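Local structure of cell wall surface anchor family protein (Streptococcus agalactiae, 3PHS) at residues Val18-Arg23 with Ile34-Gly39. The protein is a minor pilin of the bacterial surface whose IgG-like domain mediates adhesion to lung epithelial cells. Sequence-based numbering, arbitrary orientation.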
loop_
_atom_site.group_PDB
_atom_site.type_symbol
_atom_site.label_atom_id
_atom_site.label_comp_id
_atom_site.label_asym_id
_atom_site.label_seq_id
_atom_site.Cartn_x
_atom_site.Cartn_y
_atom_site.Cartn_z
ATOM N N VAL A 18 -6.677 7.171 17.571
ATOM C CA VAL A 18 -5.285 7.436 17.952
ATOM C C VAL A 18 -4.375 6.655 17.026
ATOM O O VAL A 18 -4.355 5.420 17.048
ATOM C CB VAL A 18 -5.001 7.072 19.443
ATOM C CG1 VAL A 18 -3.633 7.612 19.915
ATOM C CG2 VAL A 18 -6.094 7.633 20.356
ATOM N N HIS A 19 -3.625 7.385 16.199
ATOM C CA HIS A 19 -2.760 6.769 15.200
ATOM C C HIS A 19 -1.309 6.687 15.702
ATOM O O HIS A 19 -0.612 7.694 15.724
ATOM C CB HIS A 19 -2.840 7.587 13.893
ATOM C CG HIS A 19 -2.115 6.960 12.741
ATOM N ND1 HIS A 19 -2.764 6.458 11.634
ATOM C CD2 HIS A 19 -0.790 6.769 12.520
ATOM C CE1 HIS A 19 -1.876 5.954 10.794
ATOM N NE2 HIS A 19 -0.669 6.136 11.303
ATOM N N LEU A 20 -0.879 5.488 16.112
ATOM C CA LEU A 20 0.461 5.253 16.676
ATOM C C LEU A 20 1.209 4.233 15.847
ATOM O O LEU A 20 0.656 3.187 15.486
ATOM C CB LEU A 20 0.376 4.731 18.125
ATOM C CG LEU A 20 -0.429 5.608 19.099
ATOM C CD1 LEU A 20 -0.517 4.968 20.489
ATOM C CD2 LEU A 20 0.200 7.007 19.173
ATOM N N GLU A 21 2.467 4.533 15.539
ATOM C CA GLU A 21 3.336 3.529 14.961
ATOM C C GLU A 21 4.027 2.825 16.126
ATOM O O GLU A 21 4.848 3.424 16.821
ATOM C CB GLU A 21 4.344 4.154 13.973
ATOM C CG GLU A 21 3.659 4.585 12.664
ATOM C CD GLU A 21 4.595 5.225 11.645
ATOM O OE1 GLU A 21 5.778 5.503 11.962
ATOM O OE2 GLU A 21 4.109 5.482 10.528
ATOM N N ALA A 22 3.663 1.568 16.328
ATOM C CA ALA A 22 4.139 0.780 17.457
ATOM C C ALA A 22 4.883 -0.442 16.939
ATOM O O ALA A 22 4.669 -0.867 15.802
ATOM C CB ALA A 22 2.948 0.353 18.340
ATOM N N ARG A 23 5.727 -1.022 17.785
ATOM C CA ARG A 23 6.423 -2.274 17.464
ATOM C C ARG A 23 5.506 -3.471 17.707
ATOM O O ARG A 23 4.613 -3.409 18.564
ATOM C CB ARG A 23 7.667 -2.430 18.362
ATOM C CG ARG A 23 8.673 -1.257 18.337
ATOM C CD ARG A 23 9.662 -1.338 19.515
ATOM N NE ARG A 23 9.049 -0.984 20.809
ATOM C CZ ARG A 23 9.714 -0.863 21.959
ATOM N NH1 ARG A 23 11.025 -1.055 21.996
ATOM N NH2 ARG A 23 9.077 -0.555 23.089
ATOM N N ILE A 34 -7.775 -1.210 23.036
ATOM C CA ILE A 34 -6.608 -1.361 23.932
ATOM C C ILE A 34 -5.393 -0.633 23.375
ATOM O O ILE A 34 -4.910 -1.008 22.314
ATOM C CB ILE A 34 -6.240 -2.874 24.149
ATOM C CG1 ILE A 34 -7.354 -3.624 24.900
ATOM C CG2 ILE A 34 -4.878 -3.023 24.840
ATOM C CD1 ILE A 34 -7.429 -3.333 26.420
ATOM N N ALA A 35 -4.903 0.385 24.096
ATOM C CA ALA A 35 -3.687 1.121 23.702
ATOM C C ALA A 35 -2.481 0.191 23.597
ATOM O O ALA A 35 -2.311 -0.709 24.424
ATOM C CB ALA A 35 -3.380 2.266 24.690
ATOM N N PRO A 36 -1.636 0.401 22.571
ATOM C CA PRO A 36 -0.368 -0.304 22.610
ATOM C C PRO A 36 0.466 0.216 23.788
ATOM O O PRO A 36 0.218 1.322 24.310
ATOM C CB PRO A 36 0.295 0.048 21.262
ATOM C CG PRO A 36 -0.381 1.254 20.796
ATOM C CD PRO A 36 -1.794 1.210 21.348
ATOM N N LYS A 37 1.442 -0.593 24.182
ATOM C CA LYS A 37 2.287 -0.335 25.347
ATOM C C LYS A 37 3.207 0.864 25.131
ATOM O O LYS A 37 3.551 1.583 26.076
ATOM C CB LYS A 37 3.082 -1.603 25.678
ATOM C CG LYS A 37 2.180 -2.783 26.073
ATOM C CD LYS A 37 2.981 -4.067 26.290
ATOM C CE LYS A 37 2.057 -5.239 26.681
ATOM N NZ LYS A 37 2.819 -6.526 26.940
ATOM N N GLU A 38 3.587 1.065 23.873
ATOM C CA GLU A 38 4.382 2.199 23.442
ATOM C C GLU A 38 3.877 2.496 22.040
ATOM O O GLU A 38 3.225 1.646 21.411
ATOM C CB GLU A 38 5.877 1.848 23.342
ATOM C CG GLU A 38 6.617 1.509 24.657
ATOM C CD GLU A 38 6.715 2.681 25.615
ATOM O OE1 GLU A 38 6.794 3.844 25.153
ATOM O OE2 GLU A 38 6.714 2.427 26.853
ATOM N N GLY A 39 4.199 3.677 21.531
ATOM C CA GLY A 39 3.785 4.017 20.166
ATOM C C GLY A 39 4.033 5.468 19.852
ATOM O O GLY A 39 3.840 6.336 20.705
#
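A22 and G39 bring the two backbones closest, their CA atoms 4.2 Å apart, where the end of strand 13-21 meets the loop that returns toward strand 40-41. E21 O faces G39 CA at 3.6 Å in a CA-H...O contact, bent to 135° at the hydrogen, and the backbone of E21 is hydrogen-bonded to T40, the residue that follows G39. Between 18-23 and 34-39 the contact is van der Waals packing and close carbon-to-oxygen approaches at the chain surface. L20 on the strand and A22 just past its end both turn their CB toward the loop. L20 sets CG beside its own backbone N (chi1 -55°); its CD1 lies 3.7 Å from P36 CG, the leucine crossing the proline ring at a slant, while CD2 stays 4.0 Å from G39 O. The L20 CB sits against G39 CA, a close approach that a residue without a side chain permits. The segments lie in the N-terminal of two beta-sandwich domains, of the Ig-like and IgG-rev kinds, where a mixed sheet around strand 13-21 faces an antiparallel sheet of 46-52, 76-83, 98-106 and 109-121; strand 13-21 pairs antiparallel with 40-41, to which the loop leads. A22 CB meets E38 O at 3.3 Å and, beside it on the same side, P36 CB at 4.0 Å. At the exposed end R23 and E38 run side by side in the same direction. R23 NH2 brings its guanidinium edge to E38 CG at 3.6 Å, meeting the aliphatic part of the glutamate; guanidinium and carboxylate planes stand 86° apart, and E38 OE2 remains 5.4 Å from R23 NH2. The arginine's salt bridge goes instead from NE to D26, which also touches E38 and bonds to the K37 backbone.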